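Local coordinates for molybdate-binding protein MolA (PDB 3PSH), which binds molybdate and tungstate, but not sulfate or phosphate, in the periplasm and serves a low-affinity ABC transporter that imports molybdate, at residues I3-D6 and R10-T13; L29-Q34 and Q142-I147; W292-K295 and R301-D304. One frame throughout, in Å; residues are numbered along the deposited sequence.

Contact 1: residues I3-D6 and R10-T13; sequences IITD and RKVT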
# COMPACT_ATOMS: atom_id res chain seq x y z
N ILE A 3 -12.56 -6.18 -23.23
CA ILE A 3 -11.32 -5.37 -23.29
C ILE A 3 -11.29 -4.36 -22.15
O ILE A 3 -12.26 -3.66 -21.88
CB ILE A 3 -11.20 -4.67 -24.68
CG1 ILE A 3 -11.15 -5.71 -25.81
CG2 ILE A 3 -10.01 -3.84 -24.79
CD1 ILE A 3 -11.44 -5.04 -27.17
N ILE A 4 -10.14 -4.35 -21.45
CA ILE A 4 -9.96 -3.33 -20.40
C ILE A 4 -8.76 -2.49 -20.71
O ILE A 4 -7.99 -2.85 -21.55
CB ILE A 4 -9.87 -3.97 -18.95
CG1 ILE A 4 -8.62 -4.89 -18.80
CG2 ILE A 4 -11.20 -4.64 -18.58
CD1 ILE A 4 -7.27 -4.18 -18.45
N THR A 5 -8.62 -1.34 -20.02
CA THR A 5 -7.40 -0.53 -20.08
C THR A 5 -6.76 -0.59 -18.70
O THR A 5 -7.37 -0.31 -17.68
CB THR A 5 -7.64 0.92 -20.48
OG1 THR A 5 -8.34 0.91 -21.74
CG2 THR A 5 -6.37 1.70 -20.62
N ASP A 6 -5.56 -1.08 -18.71
CA ASP A 6 -4.83 -1.23 -17.40
C ASP A 6 -4.08 0.10 -17.07
O ASP A 6 -4.09 1.07 -17.84
CB ASP A 6 -3.91 -2.47 -17.43
CG ASP A 6 -2.57 -2.25 -18.12
OD1 ASP A 6 -2.21 -1.11 -18.58
OD2 ASP A 6 -1.81 -3.25 -18.17
N ARG A 10 -2.42 0.14 -21.25
CA ARG A 10 -2.45 -0.99 -22.19
C ARG A 10 -3.86 -1.49 -22.35
O ARG A 10 -4.58 -1.71 -21.36
CB ARG A 10 -1.57 -2.11 -21.68
CG ARG A 10 -0.10 -1.68 -21.59
CD ARG A 10 0.69 -2.69 -20.71
NE ARG A 10 0.82 -4.01 -21.39
CZ ARG A 10 0.15 -5.12 -21.04
NH1 ARG A 10 -0.77 -5.11 -20.09
NH2 ARG A 10 0.40 -6.24 -21.76
N LYS A 11 -4.28 -1.68 -23.61
CA LYS A 11 -5.59 -2.32 -23.86
C LYS A 11 -5.32 -3.84 -23.77
O LYS A 11 -4.42 -4.38 -24.53
CB LYS A 11 -6.10 -2.08 -25.27
CG LYS A 11 -6.28 -0.58 -25.54
CD LYS A 11 -7.42 0.07 -24.69
CE LYS A 11 -7.48 1.60 -25.00
NZ LYS A 11 -8.27 2.40 -23.99
N VAL A 12 -6.13 -4.52 -22.95
CA VAL A 12 -5.95 -5.94 -22.67
C VAL A 12 -7.28 -6.68 -22.86
O VAL A 12 -8.35 -6.36 -22.27
CB VAL A 12 -5.47 -6.24 -21.18
CG1 VAL A 12 -5.16 -7.71 -20.94
CG2 VAL A 12 -4.28 -5.42 -20.83
N THR A 13 -7.14 -7.73 -23.63
CA THR A 13 -8.35 -8.62 -23.82
C THR A 13 -8.33 -9.76 -22.87
O THR A 13 -7.29 -10.48 -22.79
CB THR A 13 -8.42 -9.14 -25.29
OG1 THR A 13 -8.43 -8.01 -26.18
CG2 THR A 13 -9.71 -9.88 -25.50
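D6 OD2 is gripped by R10 NH1 at 2.9 Å in a salt bridge and also by A111 N, while OD1 takes R10 N at 3.0 Å and L8 N. The carboxylate thus closes the turn of the N-terminal beta hairpin, strands 2-5 and 11-14, and ties it to strand 109-112, where R10 NH1 finds a second acceptor in V109 O. OD2 lies in the guanidinium plane, but R10 comes from above the carboxylate plane, the two flat groups being turned 36° apart. CG of D6 sits between its own N and carbonyl carbon (chi1 82°), which puts OD1 within bonding distance of L8 N, an Asx turn. I4 and V12 form the hydrogen-bonded antiparallel pair, I4 N to V12 O 2.8 Å and V12 N to I4 O 2.9 Å; D6 N adds a bond to R10 O. On the buried face I4 and V12 run side by side, I4 CD1 3.9 Å from V12 CB, and I4 continues onto L146 and E149 of helix 132-151. The other face carries I3, T5, K11 and T13. There the K11 chain, bent at chi2 (-67°), brings NZ to T5 OG1 at 2.7 Å.

Contact 2: residues L29-Q34 and Q142-I147; sequences LNIAVQ and QGIELI
I31 of helix 26-34 meets I144 and I147 of helix 132-151 through CB, CG2 and CD1, CB already facing the partner helix. CB itself lies 4.2 Å from I147 CD1. The CG2 branch, anti to the backbone N, lies against I147, 3.9 Å from its CD1 and 4.1 Å from its CG2. The other branch leaves beside the backbone N (chi1 -64°) and is extended beyond CG1 (chi2 163°), which brings CD1 against two residues one helical turn apart: I147 CD1 is 3.9 Å away and I144 CG1 4.0 Å. The I147 methyl CD1 therefore rests against both branches of I31 at once. The two side chains cross at about a right angle, whereas I31 and I144 meet at a slant, through I31 CD1 alone. All three isoleucines are buried, and their meeting is wholly apolar. Their surroundings extend it: M282 also touches I31, I112 of strand 109-112 touches I147, and L160 and V161 of helix 154-165 touch I144. On helix 26-34 the polar side chains serve other partners, N30 bonding Y56, Y319 and E284 and Q34 bonding Y314 and E284. Q27, one turn before I31 on the same helix, binds molybdate, and the I31 side chain is about 10 Å from the bound ion. This is apolar helix-helix packing near the molybdate site: the helix following the first strand of the N-terminal parallel sheet meets helix 132-151, which packs on strand 109-112, in the N-terminal lobe of a class III-like periplasmic binding protein.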
# COMPACT_ATOMS: atom_id res chain seq x y z
N LEU A 29 -3.16 -8.04 -4.47
CA LEU A 29 -3.58 -9.18 -3.69
C LEU A 29 -4.47 -8.72 -2.53
O LEU A 29 -5.49 -9.30 -2.30
CB LEU A 29 -2.34 -10.02 -3.23
CG LEU A 29 -2.64 -11.32 -2.46
CD1 LEU A 29 -3.76 -12.16 -3.24
CD2 LEU A 29 -1.32 -12.07 -2.42
N ASN A 30 -4.04 -7.68 -1.79
CA ASN A 30 -4.76 -7.24 -0.58
C ASN A 30 -6.13 -6.69 -1.07
O ASN A 30 -7.11 -6.93 -0.44
CB ASN A 30 -3.89 -6.16 0.10
CG ASN A 30 -4.57 -5.56 1.32
OD1 ASN A 30 -5.30 -6.28 2.06
ND2 ASN A 30 -4.30 -4.28 1.56
N ILE A 31 -6.13 -5.94 -2.16
CA ILE A 31 -7.45 -5.51 -2.75
C ILE A 31 -8.36 -6.70 -3.05
O ILE A 31 -9.55 -6.68 -2.69
CB ILE A 31 -7.26 -4.49 -3.92
CG1 ILE A 31 -6.61 -3.16 -3.41
CG2 ILE A 31 -8.64 -4.33 -4.74
CD1 ILE A 31 -6.04 -2.32 -4.48
N ALA A 32 -7.81 -7.70 -3.74
CA ALA A 32 -8.62 -8.87 -4.13
C ALA A 32 -9.15 -9.58 -2.92
O ALA A 32 -10.32 -10.07 -2.96
CB ALA A 32 -7.81 -9.90 -4.96
N VAL A 33 -8.36 -9.61 -1.82
CA VAL A 33 -8.84 -10.25 -0.62
C VAL A 33 -10.06 -9.44 -0.14
O VAL A 33 -11.09 -9.98 0.34
CB VAL A 33 -7.70 -10.32 0.47
CG1 VAL A 33 -8.29 -10.63 1.88
CG2 VAL A 33 -6.63 -11.32 0.04
N GLN A 34 -9.95 -8.12 -0.24
CA GLN A 34 -11.05 -7.28 0.29
C GLN A 34 -12.27 -7.23 -0.63
O GLN A 34 -13.30 -6.63 -0.33
CB GLN A 34 -10.59 -5.85 0.64
CG GLN A 34 -9.50 -5.91 1.76
CD GLN A 34 -8.97 -4.49 2.04
OE1 GLN A 34 -9.75 -3.62 2.50
NE2 GLN A 34 -7.69 -4.24 1.69
N GLN A 142 -9.43 4.12 -9.39
CA GLN A 142 -9.39 3.49 -10.79
C GLN A 142 -8.88 2.03 -10.67
O GLN A 142 -9.37 1.08 -11.31
CB GLN A 142 -8.51 4.32 -11.70
CG GLN A 142 -8.16 3.67 -12.99
CD GLN A 142 -7.18 4.50 -13.77
OE1 GLN A 142 -6.01 4.37 -13.58
NE2 GLN A 142 -7.67 5.31 -14.77
N GLY A 143 -7.86 1.85 -9.79
CA GLY A 143 -7.32 0.51 -9.59
C GLY A 143 -8.26 -0.49 -8.97
O GLY A 143 -8.36 -1.64 -9.38
N ILE A 144 -8.88 -0.05 -7.88
CA ILE A 144 -9.88 -0.90 -7.25
C ILE A 144 -10.98 -1.23 -8.30
O ILE A 144 -11.43 -2.41 -8.38
CB ILE A 144 -10.49 -0.24 -5.93
CG1 ILE A 144 -9.42 -0.19 -4.81
CG2 ILE A 144 -11.68 -1.12 -5.44
CD1 ILE A 144 -10.00 0.58 -3.57
N GLU A 145 -11.41 -0.16 -8.97
CA GLU A 145 -12.48 -0.43 -10.03
C GLU A 145 -12.07 -1.45 -11.03
O GLU A 145 -12.90 -2.35 -11.44
CB GLU A 145 -13.03 0.84 -10.65
CG GLU A 145 -13.71 1.75 -9.59
CD GLU A 145 -13.94 3.17 -10.11
OE1 GLU A 145 -13.34 3.53 -11.13
OE2 GLU A 145 -14.66 3.91 -9.43
N LEU A 146 -10.82 -1.36 -11.45
CA LEU A 146 -10.27 -2.31 -12.54
C LEU A 146 -10.18 -3.74 -11.99
O LEU A 146 -10.61 -4.66 -12.63
CB LEU A 146 -8.93 -1.81 -13.07
CG LEU A 146 -8.15 -2.82 -13.96
CD1 LEU A 146 -9.04 -3.03 -15.30
CD2 LEU A 146 -6.75 -2.12 -14.38
N ILE A 147 -9.61 -3.91 -10.78
CA ILE A 147 -9.45 -5.26 -10.21
C ILE A 147 -10.87 -5.82 -9.99
O ILE A 147 -11.11 -7.01 -10.27
CB ILE A 147 -8.65 -5.16 -8.88
CG1 ILE A 147 -7.28 -4.56 -9.19
CG2 ILE A 147 -8.62 -6.53 -8.17
CD1 ILE A 147 -6.43 -4.02 -7.98

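Contact 3: residues W292-K295 and R301-D304; sequences WLAK and RFQD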
# COMPACT_ATOMS: atom_id res chain seq x y z
N TRP A 292 -6.10 6.66 12.51
CA TRP A 292 -5.14 6.32 13.58
C TRP A 292 -4.02 7.32 13.79
O TRP A 292 -3.74 7.74 14.97
CB TRP A 292 -4.56 4.93 13.33
CG TRP A 292 -3.60 4.52 14.46
CD1 TRP A 292 -3.92 3.82 15.58
CD2 TRP A 292 -2.18 4.66 14.47
NE1 TRP A 292 -2.81 3.60 16.35
CE2 TRP A 292 -1.71 4.11 15.70
CE3 TRP A 292 -1.24 5.30 13.58
CZ2 TRP A 292 -0.33 4.16 16.05
CZ3 TRP A 292 0.15 5.37 13.96
CH2 TRP A 292 0.57 4.77 15.18
N LEU A 293 -3.37 7.75 12.67
CA LEU A 293 -2.21 8.60 12.85
C LEU A 293 -2.72 10.00 13.36
O LEU A 293 -2.05 10.64 14.20
CB LEU A 293 -1.43 8.74 11.51
CG LEU A 293 -0.18 9.61 11.56
CD1 LEU A 293 0.85 9.07 12.58
CD2 LEU A 293 0.41 9.59 10.12
N ALA A 294 -3.87 10.44 12.83
CA ALA A 294 -4.42 11.77 13.24
C ALA A 294 -4.68 11.70 14.74
O ALA A 294 -4.33 12.63 15.46
CB ALA A 294 -5.67 12.10 12.50
N LYS A 295 -5.29 10.60 15.24
CA LYS A 295 -5.66 10.51 16.64
C LYS A 295 -4.42 10.38 17.52
O LYS A 295 -4.41 10.80 18.71
CB LYS A 295 -6.60 9.30 16.94
CG LYS A 295 -7.93 9.29 16.41
CD LYS A 295 -8.78 8.04 16.93
CE LYS A 295 -8.93 7.78 18.51
NZ LYS A 295 -9.97 8.69 19.14
N ARG A 301 -8.30 16.22 19.51
CA ARG A 301 -9.23 16.69 18.45
C ARG A 301 -10.12 15.59 17.98
O ARG A 301 -11.00 15.87 17.14
CB ARG A 301 -8.57 17.30 17.21
CG ARG A 301 -7.73 18.52 17.48
CD ARG A 301 -6.97 19.01 16.16
NE ARG A 301 -6.20 20.19 16.52
CZ ARG A 301 -6.05 21.26 15.71
NH1 ARG A 301 -6.64 21.27 14.54
NH2 ARG A 301 -5.39 22.37 16.07
N PHE A 302 -9.93 14.35 18.52
CA PHE A 302 -10.61 13.18 18.00
C PHE A 302 -11.25 12.28 19.08
O PHE A 302 -11.42 11.11 18.86
CB PHE A 302 -9.64 12.36 17.08
CG PHE A 302 -9.27 13.12 15.85
CD1 PHE A 302 -10.19 13.25 14.76
CD2 PHE A 302 -8.00 13.77 15.77
CE1 PHE A 302 -9.81 14.00 13.58
CE2 PHE A 302 -7.61 14.52 14.59
CZ PHE A 302 -8.56 14.62 13.47
N GLN A 303 -11.53 12.83 20.26
CA GLN A 303 -12.04 11.95 21.33
C GLN A 303 -13.35 11.31 21.11
O GLN A 303 -13.59 10.21 21.63
CB GLN A 303 -11.99 12.79 22.66
CG GLN A 303 -10.57 13.12 23.19
CD GLN A 303 -9.75 11.93 23.62
OE1 GLN A 303 -10.28 10.87 24.00
NE2 GLN A 303 -8.47 12.13 23.70
N ASP A 304 -14.16 11.94 20.26
CA ASP A 304 -15.44 11.42 19.82
C ASP A 304 -15.31 10.36 18.74
O ASP A 304 -16.33 9.79 18.35
CB ASP A 304 -16.41 12.46 19.16
CG ASP A 304 -15.76 13.26 18.02
OD1 ASP A 304 -14.57 13.65 18.25
OD2 ASP A 304 -16.41 13.60 17.01
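A294 and K295, neighbours near the end of helix 283-297, receive the side chain of F302 as the chain comes back past the helix. A294 comes first: its CB bond points toward the loop, and the methyl lies 3.7 Å from F302 CE2 and 4.0 Å from CZ. It approaches the ring obliquely, near the far end from CB. The backbone takes part as well, A294 O lying 3.9 Å from both CD2 and CE2. The ring is buried, with L171 and R174 of helix 168-175 also touching it; L171 reaches A294 too. Segment 301-304 belongs to an interhelical loop of the C-terminal lobe, leading from helix 283-297 to the C-terminal helix 307-319, and the F302 ring inserts between helix 283-297 and helix 168-175. R301 and D304 fasten the same loop by salt bridges, R301 to D177 and D304 to R174. K295, next along the helix, works at the other end of the phenylalanine. Its CG lies 3.6 Å from F302 CB and 4.1 Å from CG, so the aliphatic root of the lysine packs where the ring is attached, again obliquely. Beyond it the chain bends twice, at chi3 (55°) and chi4 (79°), and these bends bring the ammonium group round to the backbone of the loop. NZ donates to F302 O at 2.8 Å, coming from above the carbonyl plane, 42° out of it. A second carbonyl, V305 O, accepts from the same NZ, so one ammonium group holds the loop at two points three residues apart.

Overall arrangement
Contact 2 is the buried one, about 11 Å from the chain centre measured between centres; contacts 1 and 3 are partly buried, at about 23 and 22 Å, on opposite sides of that centre. Chemistry follows place: contact 2 is made by three isoleucines alone, whereas the outer two pair apolar packing with polar bonds, from a carboxylate in the hairpin turn and from a lysine to the interhelix loop. Contacts 1 and 2 touch directly, L146 of helix 132-151 packing on I4 and D6, so the hairpin and helix 26-34 both pack on that helix. Contact 3 touches neither; about 15 Å separates its nearest atoms from those of contact 2.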